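Local coordinates for putative flagellar protein FliS (Parabacteroides merdae ATCC 43184, PDB 4YOK), which is of unknown function, its flagellar name being only putative, and joins a prealbumin-like N-terminal domain to a second beta-sandwich domain of the DUF3823 family, at residues A[16-21]-A[101-106]; A[70-75]-A[79-84]; A[118-123]-A[183-188]; A[132-137]-A[156-161]; A[138-143]-A[148-153]. One frame throughout, in Å; residues are numbered along the deposited sequence. Where two conformers were deposited one is given.

How the contacts relate
From the N terminus, contact 1 comes first. Its segments, 16-21 and 101-106, close a long loop that holds nearly all of the prealbumin-like domain and brings the start of the second domain against it. Contact 2, 70-75 with 79-84, is a short loop nested inside that one. The C-terminal domain follows in series. Contact 3 pairs 118-123 with 183-188 and joins the two sheets of this sandwich. Contact 4, 132-137 with 156-161, nests within contact 3, and contact 5, 138-143 with 148-153, nests within contact 4. Contacts 4 and 5 share strand 131-139, which neighbours strand 182-189 of contact 3. No loops cross.

Contact 1 of 5, residues A[16-21]-A[101-106]; sequences VTYQGQ and YFMISN
M103, a selenomethionine, carries this contact: it lies against the ring of Y18 and extends toward the amide of Q21. From CB its chain goes to CG, which stands beside the backbone N (chi1 -69°). CG is 4.0 Å from Y18 CD2. The next atom, SE, is 4.2 Å from the same Y18 CD2. SE lies 5.3 Å from the centroid of the Y18 ring and 59° off the ring normal, an oblique Met-aromatic contact. The chain bends again at chi2 and chi3, and this folding brings the methyl CE round toward Q21, 3.7 Å from Q21 OE1. Q21 was modelled in two conformers, so this last approach is doubtful. Y18 and Q21 are the two ends of a type I' turn, closed by paired backbone bonds between them, which places both residues on the side of M103. Q19 CG, within the same turn, sits over the centre of one face of the Y18 ring.

The turn follows strand 9-18 of the prealbumin-like domain, and M103 is on strand 102-111 of the second domain. I125 touches both Y18 and M103 and extends the apolar patch. M103 meets Y18 by apolar and oblique Met-aromatic packing near the surface. Between these two segments the contact probably rests on van der Waals packing and this selenium-ring approach.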
# COMPACT_ATOMS: atom_id res chain seq x y z
N VAL A 16 2.86 -0.81 8.65
CA VAL A 16 1.96 -1.96 8.50
C VAL A 16 2.83 -3.04 7.85
O VAL A 16 3.48 -2.77 6.83
CB VAL A 16 0.71 -1.61 7.67
CG1 VAL A 16 -0.14 -2.86 7.44
CG2 VAL A 16 -0.10 -0.53 8.36
N THR A 17 2.85 -4.25 8.42
CA THR A 17 3.73 -5.30 7.91
C THR A 17 3.05 -6.66 7.75
O THR A 17 1.98 -6.91 8.29
CB THR A 17 4.92 -5.51 8.90
OG1 THR A 17 4.40 -5.88 10.18
CG2 THR A 17 5.86 -4.28 9.01
N TYR A 18 3.71 -7.55 7.02
CA TYR A 18 3.35 -8.95 6.94
C TYR A 18 4.63 -9.76 7.12
O TYR A 18 5.53 -9.60 6.31
CB TYR A 18 2.63 -9.33 5.63
CG TYR A 18 2.37 -10.82 5.51
CD1 TYR A 18 1.61 -11.49 6.47
CD2 TYR A 18 2.96 -11.57 4.50
CE1 TYR A 18 1.37 -12.86 6.36
CE2 TYR A 18 2.75 -12.95 4.40
CZ TYR A 18 1.96 -13.59 5.34
OH TYR A 18 1.79 -14.95 5.26
N GLN A 19 4.71 -10.57 8.17
CA GLN A 19 5.90 -11.36 8.53
C GLN A 19 7.11 -10.44 8.67
O GLN A 19 8.20 -10.76 8.19
CB GLN A 19 6.14 -12.49 7.49
CG GLN A 19 4.98 -13.47 7.45
CD GLN A 19 5.26 -14.68 6.59
OE1 GLN A 19 5.92 -14.61 5.54
NE2 GLN A 19 4.69 -15.80 6.99
N GLY A 20 6.87 -9.26 9.26
CA GLY A 20 7.90 -8.25 9.48
C GLY A 20 8.27 -7.34 8.32
O GLY A 20 9.02 -6.38 8.54
N GLN A 21 7.74 -7.60 7.09
CA GLN A 21 8.06 -6.80 5.89
C GLN A 21 7.00 -5.73 5.63
O GLN A 21 5.81 -6.04 5.67
CB GLN A 21 8.20 -7.72 4.66
CG GLN A 21 8.97 -7.07 3.50
CD GLN A 21 9.00 -7.92 2.25
OE1 GLN A 21 7.96 -8.32 1.70
NE2 GLN A 21 10.19 -8.18 1.74
N TYR A 101 -4.35 -10.41 1.37
CA TYR A 101 -4.97 -11.46 0.53
C TYR A 101 -3.90 -12.06 -0.38
O TYR A 101 -3.82 -13.28 -0.53
CB TYR A 101 -6.09 -10.84 -0.33
CG TYR A 101 -7.26 -10.37 0.49
CD1 TYR A 101 -8.05 -11.28 1.21
CD2 TYR A 101 -7.55 -9.01 0.62
CE1 TYR A 101 -9.09 -10.84 2.02
CE2 TYR A 101 -8.64 -8.57 1.38
CZ TYR A 101 -9.41 -9.50 2.08
OH TYR A 101 -10.46 -9.09 2.85
N PHE A 102 -3.06 -11.19 -0.95
CA PHE A 102 -1.98 -11.52 -1.88
C PHE A 102 -0.71 -10.73 -1.58
O PHE A 102 -0.75 -9.65 -1.02
CB PHE A 102 -2.40 -11.19 -3.34
CG PHE A 102 -3.60 -11.98 -3.80
CD1 PHE A 102 -3.48 -13.31 -4.20
CD2 PHE A 102 -4.88 -11.41 -3.78
CE1 PHE A 102 -4.60 -14.06 -4.57
CE2 PHE A 102 -6.00 -12.15 -4.16
CZ PHE A 102 -5.86 -13.48 -4.53
N MSE A 103 0.42 -11.30 -1.98
CA MSE A 103 1.72 -10.66 -1.92
C MSE A 103 2.32 -10.72 -3.33
O MSE A 103 2.18 -11.73 -4.02
CB MSE A 103 2.67 -11.29 -0.87
CG MSE A 103 2.24 -11.04 0.58
SE MSE A 103 2.43 -9.14 1.16
CE MSE A 103 4.37 -9.07 1.18
N ILE A 104 2.99 -9.65 -3.73
CA ILE A 104 3.70 -9.54 -5.01
C ILE A 104 5.18 -9.68 -4.69
O ILE A 104 5.65 -9.07 -3.73
CB ILE A 104 3.39 -8.18 -5.71
CG1 ILE A 104 1.89 -7.99 -5.99
CG2 ILE A 104 4.22 -8.01 -7.00
CD1 ILE A 104 1.49 -6.52 -6.29
N SER A 105 5.91 -10.48 -5.47
CA SER A 105 7.35 -10.64 -5.27
C SER A 105 8.06 -10.85 -6.60
O SER A 105 7.40 -11.01 -7.63
CB SER A 105 7.63 -11.83 -4.35
OG SER A 105 7.25 -13.05 -4.97
N ASN A 106 9.41 -10.82 -6.59
CA ASN A 106 10.29 -11.06 -7.75
C ASN A 106 9.94 -10.16 -8.95
O ASN A 106 9.98 -10.61 -10.09
CB ASN A 106 10.21 -12.55 -8.15
CG ASN A 106 11.39 -13.06 -8.94
OD1 ASN A 106 12.52 -12.56 -8.82
ND2 ASN A 106 11.14 -14.05 -9.78

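Contact 2 of 5, residues A[70-75]-A[79-84]. With MG (magnesium ion), chain B.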
# COMPACT_ATOMS: atom_id res chain seq x y z
N THR A 70 -6.51 -1.46 12.49
CA THR A 70 -6.89 -1.23 11.10
C THR A 70 -8.31 -0.63 11.14
O THR A 70 -9.01 -0.74 12.15
CB THR A 70 -6.85 -2.53 10.30
OG1 THR A 70 -7.66 -3.52 10.93
CG2 THR A 70 -5.43 -3.01 10.04
N ARG A 71 -8.71 -0.01 10.05
CA ARG A 71 -10.06 0.53 9.89
C ARG A 71 -10.90 -0.56 9.23
O ARG A 71 -10.43 -1.21 8.28
CB ARG A 71 -9.99 1.82 9.05
CG ARG A 71 -11.32 2.55 8.90
CD ARG A 71 -11.12 3.83 8.10
NE ARG A 71 -12.36 4.31 7.49
CZ ARG A 71 -13.19 5.19 8.04
NH1 ARG A 71 -12.94 5.70 9.24
NH2 ARG A 71 -14.29 5.56 7.39
N ASP A 72 -12.11 -0.80 9.74
CA ASP A 72 -13.03 -1.85 9.26
C ASP A 72 -13.19 -1.82 7.73
O ASP A 72 -13.54 -0.78 7.17
CB ASP A 72 -14.40 -1.72 9.96
CG ASP A 72 -15.49 -2.65 9.45
OD1 ASP A 72 -15.29 -3.88 9.49
OD2 ASP A 72 -16.56 -2.14 9.05
N GLY A 73 -12.87 -2.94 7.09
CA GLY A 73 -12.99 -3.16 5.65
C GLY A 73 -12.04 -2.39 4.75
O GLY A 73 -12.19 -2.42 3.53
N ASN A 74 -11.06 -1.67 5.33
CA ASN A 74 -10.14 -0.82 4.58
C ASN A 74 -8.73 -1.43 4.51
O ASN A 74 -8.03 -1.55 5.53
CB ASN A 74 -10.09 0.58 5.24
CG ASN A 74 -9.17 1.60 4.58
OD1 ASN A 74 -8.49 2.37 5.26
ND2 ASN A 74 -9.12 1.66 3.25
N GLY A 75 -8.30 -1.74 3.28
CA GLY A 75 -6.96 -2.26 3.03
C GLY A 75 -6.94 -3.59 2.30
O GLY A 75 -7.91 -4.36 2.38
N ASN A 79 -10.33 -8.55 6.91
CA ASN A 79 -11.01 -7.64 7.83
C ASN A 79 -11.10 -8.28 9.22
O ASN A 79 -12.19 -8.60 9.70
CB ASN A 79 -12.39 -7.26 7.27
CG ASN A 79 -13.01 -6.09 7.97
OD1 ASN A 79 -12.31 -5.22 8.49
ND2 ASN A 79 -14.33 -6.03 7.97
N ASN A 80 -9.94 -8.46 9.87
CA ASN A 80 -9.81 -9.11 11.18
C ASN A 80 -9.66 -8.16 12.35
O ASN A 80 -9.46 -8.64 13.46
CB ASN A 80 -8.59 -10.04 11.16
CG ASN A 80 -8.87 -11.45 10.73
OD1 ASN A 80 -9.96 -12.00 10.93
ND2 ASN A 80 -7.85 -12.10 10.16
N HIS A 81 -9.70 -6.83 12.12
CA HIS A 81 -9.56 -5.79 13.16
C HIS A 81 -8.25 -6.00 13.96
O HIS A 81 -8.23 -5.96 15.21
CB HIS A 81 -10.80 -5.73 14.08
CG HIS A 81 -12.08 -5.84 13.30
ND1 HIS A 81 -12.53 -4.80 12.48
CD2 HIS A 81 -12.92 -6.90 13.16
CE1 HIS A 81 -13.64 -5.25 11.92
NE2 HIS A 81 -13.92 -6.50 12.29
N GLU A 82 -7.15 -6.25 13.22
CA GLU A 82 -5.81 -6.43 13.77
C GLU A 82 -5.43 -5.21 14.60
O GLU A 82 -5.75 -4.08 14.21
CB GLU A 82 -4.79 -6.67 12.64
CG GLU A 82 -4.86 -8.08 12.04
CD GLU A 82 -4.70 -9.26 12.99
OE1 GLU A 82 -4.15 -9.07 14.10
OE2 GLU A 82 -5.17 -10.36 12.65
N SER A 83 -4.80 -5.42 15.77
CA SER A 83 -4.45 -4.32 16.67
C SER A 83 -3.13 -4.57 17.43
O SER A 83 -2.69 -5.70 17.56
CB SER A 83 -5.57 -4.08 17.67
OG SER A 83 -5.74 -5.19 18.53
N VAL A 84 -2.51 -3.48 17.91
CA VAL A 84 -1.27 -3.52 18.72
C VAL A 84 -1.33 -2.37 19.75
O VAL A 84 -1.82 -1.28 19.44
CB VAL A 84 0.03 -3.51 17.83
CG1 VAL A 84 0.20 -2.21 17.05
CG2 VAL A 84 1.28 -3.83 18.67
MG MG B . -2.60 -9.26 15.40
O HOH W 1 -10.06 -4.77 9.94
O HOH W 2 -3.76 -8.34 16.69
O HOH W 3 -3.25 -11.16 15.82
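D72 lies beside H81, the two side chains pointing the same way, with its carboxylate 26° from the imidazole plane. D72 OD1 is at the ring edge, in plane, 3.2 Å from H81 CE1. The imidazole nitrogens are farther away, so this is an edge contact with a ring carbon. The same OD1 accepts from N79 ND2 at 2.8 Å. The donor comes from above the carboxylate plane, while OD1 lies almost in the N79 amide plane. The other end of that amide is used too: G73 N donates to N79 OD1 at 2.7 Å, from well above the carbonyl plane. With CG anti to its backbone N (chi1 -166°), N79 reaches across to the type II turn 71-74 and is gripped at both amide ends.

Water 1 is a third link. It donates to N79 OD1, accepts from H81 N and hydrogen-bonds T70 OG1 at 2.9 Å. A backbone bond, T70 N to E82 O (3.2 Å), closes the base of the loop, next to the strands. The end of the E82 side chain leads away from 70-75, and its OE1 binds a magnesium ion at 2.0 Å. Waters 2 and 3 are further ligands of the metal.

The loop connects antiparallel neighbours 64-70 and 83-88 in a sheet of the prealbumin-like domain. T70 packs inward on L34 of strand 33-37 and L96 of strand 92-97, and N74 bonds D193 of the second domain.

Contact 3 of 5, residues A[118-123]-A[183-188]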
# COMPACT_ATOMS: atom_id res chain seq x y z
N ALA A 118 6.27 -6.44 -17.55
CA ALA A 118 6.22 -6.72 -16.12
C ALA A 118 6.15 -8.23 -15.88
O ALA A 118 5.24 -8.90 -16.37
CB ALA A 118 5.02 -6.02 -15.47
N SER A 119 7.18 -8.76 -15.23
CA SER A 119 7.22 -10.16 -14.83
C SER A 119 7.30 -10.17 -13.32
O SER A 119 8.08 -9.41 -12.76
CB SER A 119 8.43 -10.88 -15.45
OG SER A 119 8.18 -11.05 -16.83
N PHE A 120 6.45 -10.97 -12.65
CA PHE A 120 6.43 -11.03 -11.18
C PHE A 120 5.64 -12.23 -10.73
O PHE A 120 5.04 -12.94 -11.55
CB PHE A 120 5.86 -9.72 -10.55
CG PHE A 120 4.51 -9.29 -11.08
CD1 PHE A 120 4.40 -8.56 -12.25
CD2 PHE A 120 3.36 -9.53 -10.34
CE1 PHE A 120 3.16 -8.15 -12.73
CE2 PHE A 120 2.11 -9.10 -10.81
CZ PHE A 120 2.01 -8.46 -12.02
N MSE A 121 5.68 -12.49 -9.43
CA MSE A 121 4.95 -13.58 -8.80
C MSE A 121 3.84 -13.03 -7.91
O MSE A 121 4.05 -12.08 -7.17
CB MSE A 121 5.91 -14.43 -7.95
CG MSE A 121 6.84 -15.27 -8.78
SE MSE A 121 6.14 -17.08 -8.82
CE MSE A 121 6.35 -17.48 -6.86
N ILE A 122 2.67 -13.65 -7.99
CA ILE A 122 1.53 -13.32 -7.14
C ILE A 122 1.32 -14.52 -6.26
O ILE A 122 1.01 -15.61 -6.76
CB ILE A 122 0.24 -12.93 -7.91
CG1 ILE A 122 0.45 -11.66 -8.75
CG2 ILE A 122 -0.95 -12.77 -6.90
CD1 ILE A 122 -0.66 -11.44 -9.82
N ASN A 123 1.55 -14.34 -4.97
CA ASN A 123 1.42 -15.38 -3.96
C ASN A 123 0.11 -15.20 -3.21
O ASN A 123 -0.11 -14.14 -2.61
CB ASN A 123 2.61 -15.30 -2.99
CG ASN A 123 3.95 -15.20 -3.70
OD1 ASN A 123 4.37 -16.15 -4.35
ND2 ASN A 123 4.55 -14.01 -3.73
N ALA A 183 7.61 3.11 -12.27
CA ALA A 183 6.71 2.00 -12.56
C ALA A 183 6.25 1.34 -11.28
O ALA A 183 6.95 1.38 -10.26
CB ALA A 183 7.39 0.98 -13.46
N ARG A 184 5.09 0.69 -11.35
CA ARG A 184 4.54 -0.05 -10.22
C ARG A 184 3.53 -1.07 -10.73
O ARG A 184 2.92 -0.87 -11.80
CB ARG A 184 3.86 0.91 -9.20
CG ARG A 184 3.89 0.40 -7.76
CD ARG A 184 3.18 1.38 -6.82
NE ARG A 184 3.49 1.15 -5.40
CZ ARG A 184 2.82 1.67 -4.38
NH1 ARG A 184 1.77 2.47 -4.60
NH2 ARG A 184 3.16 1.38 -3.12
N VAL A 185 3.31 -2.13 -9.96
CA VAL A 185 2.25 -3.07 -10.31
C VAL A 185 1.31 -3.17 -9.10
O VAL A 185 1.76 -2.97 -7.97
CB VAL A 185 2.69 -4.45 -10.85
CG1 VAL A 185 3.35 -4.31 -12.23
CG2 VAL A 185 3.59 -5.18 -9.86
N GLY A 186 0.04 -3.45 -9.37
CA GLY A 186 -0.96 -3.59 -8.31
C GLY A 186 -1.80 -4.83 -8.48
O GLY A 186 -2.00 -5.30 -9.60
N VAL A 187 -2.28 -5.40 -7.36
CA VAL A 187 -3.15 -6.57 -7.34
C VAL A 187 -4.30 -6.28 -6.37
O VAL A 187 -4.07 -6.01 -5.18
CB VAL A 187 -2.41 -7.90 -6.98
CG1 VAL A 187 -3.40 -9.06 -6.84
CG2 VAL A 187 -1.34 -8.24 -8.03
N LEU A 188 -5.51 -6.29 -6.91
CA LEU A 188 -6.74 -6.08 -6.16
C LEU A 188 -7.48 -7.41 -6.02
O LEU A 188 -7.71 -8.10 -7.00
CB LEU A 188 -7.64 -5.05 -6.89
CG LEU A 188 -9.00 -4.77 -6.25
CD1 LEU A 188 -8.85 -3.94 -4.95
CD2 LEU A 188 -9.92 -4.04 -7.24
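The two sheets of the C-terminal beta-sandwich face each other here. Strand 118-123 belongs to one and strand 183-188 to the other. Their axes come within 9.2 Å and cross at -45°. Alternate side chains fill the gap: A118, F120 and I122 from one side, V185 and V187 from the other.

V185 comes at F120 from the opposite direction and lays CG2 over the centre of one ring face. This CH-pi contact is 4.0 Å from CG2 to the F120 ring centroid and only 5° off the normal. V185 CG1 lies 3.9 Å from F120 CE1 and also reaches A118 CB. F120 holds CG between its backbone N and carbonyl carbon (chi1 53°), which sets the ring over V185. V134 and L165 also pack on this core. Nearer the domain join, I122 and V187 meet tip to tip, I122 CD1 lying 3.7 Å from V187 CG2.

Contact 4 of 5, residues A[132-137]-A[156-161]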
# COMPACT_ATOMS: atom_id res chain seq x y z
N SER A 132 -9.21 -9.82 -8.50
CA SER A 132 -10.20 -9.03 -9.24
C SER A 132 -9.51 -8.40 -10.48
O SER A 132 -9.96 -8.58 -11.61
CB SER A 132 -10.80 -7.95 -8.33
OG SER A 132 -11.62 -7.08 -9.09
N ARG A 133 -8.35 -7.74 -10.25
CA ARG A 133 -7.59 -7.18 -11.36
C ARG A 133 -6.13 -6.98 -10.98
O ARG A 133 -5.80 -6.85 -9.80
CB ARG A 133 -8.19 -5.86 -11.89
CG ARG A 133 -8.24 -4.71 -10.91
CD ARG A 133 -8.78 -3.48 -11.61
NE ARG A 133 -8.84 -2.33 -10.71
CZ ARG A 133 -9.95 -1.85 -10.17
NH1 ARG A 133 -11.13 -2.41 -10.45
NH2 ARG A 133 -9.90 -0.80 -9.36
N VAL A 134 -5.29 -6.98 -12.00
CA VAL A 134 -3.86 -6.69 -11.92
C VAL A 134 -3.65 -5.41 -12.75
O VAL A 134 -4.20 -5.28 -13.85
CB VAL A 134 -3.02 -7.90 -12.40
CG1 VAL A 134 -1.54 -7.55 -12.41
CG2 VAL A 134 -3.28 -9.11 -11.51
N MSE A 135 -2.86 -4.49 -12.22
CA MSE A 135 -2.65 -3.19 -12.87
C MSE A 135 -1.18 -2.91 -13.11
O MSE A 135 -0.35 -3.10 -12.21
CB MSE A 135 -3.26 -2.05 -12.02
CG MSE A 135 -4.75 -2.22 -11.78
SE MSE A 135 -5.36 -0.93 -10.45
CE MSE A 135 -4.75 -2.00 -8.85
N LEU A 136 -0.87 -2.47 -14.33
CA LEU A 136 0.47 -2.03 -14.75
C LEU A 136 0.40 -0.52 -14.78
O LEU A 136 -0.50 0.03 -15.42
CB LEU A 136 0.84 -2.64 -16.11
CG LEU A 136 1.71 -3.91 -16.06
CD1 LEU A 136 1.06 -5.02 -15.25
CD2 LEU A 136 2.13 -4.36 -17.44
N LEU A 137 1.26 0.15 -14.00
CA LEU A 137 1.22 1.60 -13.84
C LEU A 137 2.53 2.29 -14.11
O LEU A 137 3.60 1.76 -13.78
CB LEU A 137 0.81 1.94 -12.38
CG LEU A 137 -0.45 1.27 -11.83
CD1 LEU A 137 -0.48 1.30 -10.30
CD2 LEU A 137 -1.71 1.90 -12.43
N SER A 156 -7.75 -8.60 -16.24
CA SER A 156 -8.82 -9.12 -15.38
C SER A 156 -8.88 -10.65 -15.28
O SER A 156 -9.77 -11.18 -14.61
CB SER A 156 -10.16 -8.61 -15.89
OG SER A 156 -10.39 -9.17 -17.18
N ASP A 157 -7.98 -11.37 -15.95
CA ASP A 157 -8.07 -12.84 -15.95
C ASP A 157 -6.83 -13.52 -15.35
O ASP A 157 -6.59 -14.70 -15.59
CB ASP A 157 -8.29 -13.33 -17.40
CG ASP A 157 -7.12 -13.02 -18.33
OD1 ASP A 157 -6.26 -12.17 -17.95
OD2 ASP A 157 -7.05 -13.62 -19.42
N VAL A 158 -6.04 -12.78 -14.56
CA VAL A 158 -4.82 -13.28 -13.92
C VAL A 158 -5.17 -14.13 -12.69
O VAL A 158 -6.08 -13.80 -11.93
CB VAL A 158 -3.86 -12.12 -13.54
CG1 VAL A 158 -2.53 -12.63 -13.00
CG2 VAL A 158 -3.62 -11.20 -14.74
N VAL A 159 -4.42 -15.21 -12.50
CA VAL A 159 -4.57 -16.11 -11.35
C VAL A 159 -3.22 -16.13 -10.58
O VAL A 159 -2.20 -15.77 -11.17
CB VAL A 159 -5.05 -17.54 -11.75
CG1 VAL A 159 -6.49 -17.52 -12.29
CG2 VAL A 159 -4.10 -18.22 -12.74
N PRO A 160 -3.17 -16.57 -9.29
CA PRO A 160 -1.87 -16.62 -8.59
C PRO A 160 -0.84 -17.50 -9.29
O PRO A 160 -1.20 -18.47 -9.98
CB PRO A 160 -2.25 -17.19 -7.21
CG PRO A 160 -3.67 -16.80 -7.04
CD PRO A 160 -4.26 -17.01 -8.41
N GLY A 161 0.42 -17.16 -9.09
CA GLY A 161 1.57 -17.83 -9.69
C GLY A 161 2.46 -16.86 -10.43
O GLY A 161 2.46 -15.66 -10.13
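S132 opens the contact through its backbone: its carbonyl O is 4.0 Å from S156 CA, while its CB points away from this loop. R133 follows. S132 and R133 both face L188 on the neighbouring strand, a classic beta bulge in strand 131-139. The guanidinium of R133 leads off from the loop, with SE of the selenomethionine M135 at its edge and in its plane.

V134 is the side chain that does the packing. It points at V158 and crosses it at about a right angle. V134 CG2 approaches V158 CB at 3.7 Å and lies 3.9 Å from each of the V158 methyls, CG1 and CG2, so one methyl bears on the whole branch. With CG1 anti to the backbone N (chi1 176°), the other methyl of V134, CG2, is the one turned to V158. The loop 156-160 spans the C-terminal beta-sandwich from edge strand 151-155 to strand 161-168 of the other sheet. V158 also touches I122 and V163, and V134 touches F120, I122 and L165.

Contact 5 of 5, residues A[138-143]-A[148-153]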
# COMPACT_ATOMS: atom_id res chain seq x y z
N LEU A 138 2.45 3.50 -14.68
CA LEU A 138 3.59 4.39 -14.87
C LEU A 138 3.22 5.76 -14.33
O LEU A 138 2.06 6.18 -14.43
CB LEU A 138 4.07 4.51 -16.33
CG LEU A 138 4.64 3.24 -16.98
CD1 LEU A 138 4.70 3.39 -18.51
CD2 LEU A 138 6.03 2.91 -16.43
N SER A 139 4.19 6.46 -13.75
CA SER A 139 3.98 7.81 -13.24
C SER A 139 5.19 8.68 -13.57
O SER A 139 6.30 8.16 -13.66
CB SER A 139 3.78 7.75 -11.72
OG SER A 139 3.66 9.07 -11.19
N LYS A 140 4.98 10.01 -13.72
CA LYS A 140 6.04 11.01 -13.87
C LYS A 140 6.71 11.34 -12.52
O LYS A 140 7.69 12.09 -12.49
CB LYS A 140 5.46 12.36 -14.39
CG LYS A 140 5.07 12.40 -15.84
CD LYS A 140 4.80 13.84 -16.29
CE LYS A 140 3.49 14.42 -15.80
NZ LYS A 140 3.05 15.56 -16.64
N THR A 141 6.05 10.95 -11.41
CA THR A 141 6.50 11.27 -10.05
C THR A 141 6.73 10.01 -9.23
O THR A 141 6.33 8.92 -9.65
CB THR A 141 5.49 12.20 -9.31
OG1 THR A 141 4.43 11.42 -8.77
CG2 THR A 141 4.95 13.34 -10.19
N GLN A 142 7.31 10.18 -8.02
CA GLN A 142 7.57 9.08 -7.07
C GLN A 142 6.28 8.43 -6.60
O GLN A 142 6.33 7.35 -6.00
CB GLN A 142 8.31 9.61 -5.82
CG GLN A 142 9.64 10.27 -6.08
CD GLN A 142 10.05 11.16 -4.92
OE1 GLN A 142 9.47 11.13 -3.82
NE2 GLN A 142 11.02 12.01 -5.16
N PHE A 143 5.12 9.09 -6.82
CA PHE A 143 3.82 8.52 -6.42
C PHE A 143 3.16 7.82 -7.59
O PHE A 143 2.93 8.44 -8.64
CB PHE A 143 2.88 9.61 -5.86
CG PHE A 143 3.34 10.15 -4.53
CD1 PHE A 143 3.05 9.47 -3.35
CD2 PHE A 143 4.08 11.32 -4.46
CE1 PHE A 143 3.49 9.97 -2.11
CE2 PHE A 143 4.53 11.82 -3.22
CZ PHE A 143 4.22 11.13 -2.06
N ASN A 148 -3.35 7.76 -9.14
CA ASN A 148 -2.24 8.65 -9.44
C ASN A 148 -1.28 8.00 -10.38
O ASN A 148 -0.40 7.28 -9.95
CB ASN A 148 -1.52 9.07 -8.16
CG ASN A 148 -2.40 9.85 -7.24
OD1 ASN A 148 -3.17 9.28 -6.45
ND2 ASN A 148 -2.36 11.17 -7.40
N ASN A 149 -1.42 8.28 -11.66
CA ASN A 149 -0.55 7.72 -12.66
C ASN A 149 -0.70 8.47 -13.98
O ASN A 149 -1.69 9.17 -14.18
CB ASN A 149 -0.89 6.21 -12.85
CG ASN A 149 -2.30 5.98 -13.33
OD1 ASN A 149 -2.60 6.24 -14.49
ND2 ASN A 149 -3.20 5.47 -12.48
N LEU A 150 0.25 8.25 -14.88
CA LEU A 150 0.28 8.78 -16.24
C LEU A 150 -0.24 7.73 -17.23
O LEU A 150 -0.68 8.06 -18.34
CB LEU A 150 1.76 9.12 -16.53
CG LEU A 150 2.03 10.04 -17.68
CD1 LEU A 150 1.68 11.46 -17.32
CD2 LEU A 150 3.49 9.97 -18.06
N TYR A 151 -0.14 6.44 -16.85
CA TYR A 151 -0.56 5.31 -17.68
C TYR A 151 -1.00 4.18 -16.77
O TYR A 151 -0.32 3.90 -15.78
CB TYR A 151 0.59 4.83 -18.60
CG TYR A 151 0.25 3.59 -19.40
CD1 TYR A 151 -0.36 3.70 -20.65
CD2 TYR A 151 0.52 2.32 -18.91
CE1 TYR A 151 -0.71 2.56 -21.38
CE2 TYR A 151 0.19 1.17 -19.64
CZ TYR A 151 -0.44 1.30 -20.87
OH TYR A 151 -0.78 0.20 -21.62
N ARG A 152 -2.11 3.52 -17.14
CA ARG A 152 -2.64 2.39 -16.40
C ARG A 152 -3.23 1.42 -17.39
O ARG A 152 -3.98 1.83 -18.28
CB ARG A 152 -3.73 2.86 -15.38
CG ARG A 152 -4.45 1.68 -14.70
CD ARG A 152 -5.42 2.16 -13.62
NE ARG A 152 -6.41 1.14 -13.30
CZ ARG A 152 -7.46 1.33 -12.50
NH1 ARG A 152 -7.64 2.50 -11.89
NH2 ARG A 152 -8.36 0.37 -12.31
N GLN A 153 -2.90 0.13 -17.23
CA GLN A 153 -3.51 -0.94 -18.03
C GLN A 153 -3.91 -2.06 -17.09
O GLN A 153 -3.05 -2.57 -16.37
CB GLN A 153 -2.57 -1.45 -19.14
CG GLN A 153 -3.21 -2.59 -20.00
CD GLN A 153 -4.41 -2.12 -20.80
OE1 GLN A 153 -4.39 -1.04 -21.40
NE2 GLN A 153 -5.50 -2.84 -20.73
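L138 and Y151 form an antiparallel hydrogen-bonded pair, but the backbone bonds between them are uneven. L138 N donates to Y151 O at 3.0 Å. In return L138 O accepts two N-H groups, from L150 N at 2.8 Å and from Y151 N at 3.3 Å, the second less straight at 151°. L150 and Y151 thus both face L138, a classic beta bulge.

The side chains of L138 and Y151 lie on one face of the sheet, CB to CB 4.2 Å apart, and both touch I175 of helix 173-177. L150 at the bulge points toward the other segment and packs on K140. K140 crosses L150 at about a right angle, with K140 CG 3.7 Å from L150 CD2. The bend of K140 at chi3 (-75°) brings its CE back over L150 CD1 at 3.8 Å. This is the loop end of the hairpin of strands 131-139 and 151-155, where residues 140-150 connect the strands at the edge of a C-terminal sandwich sheet. Beyond the pair the first strand runs into two successive ST turns: S139 OG accepts from T141 N, and T141 OG1 from F143 N. On the returning chain N149 places CB 3.3 Å from L138 O, and its ND2 bonds D145 O in the connecting loop.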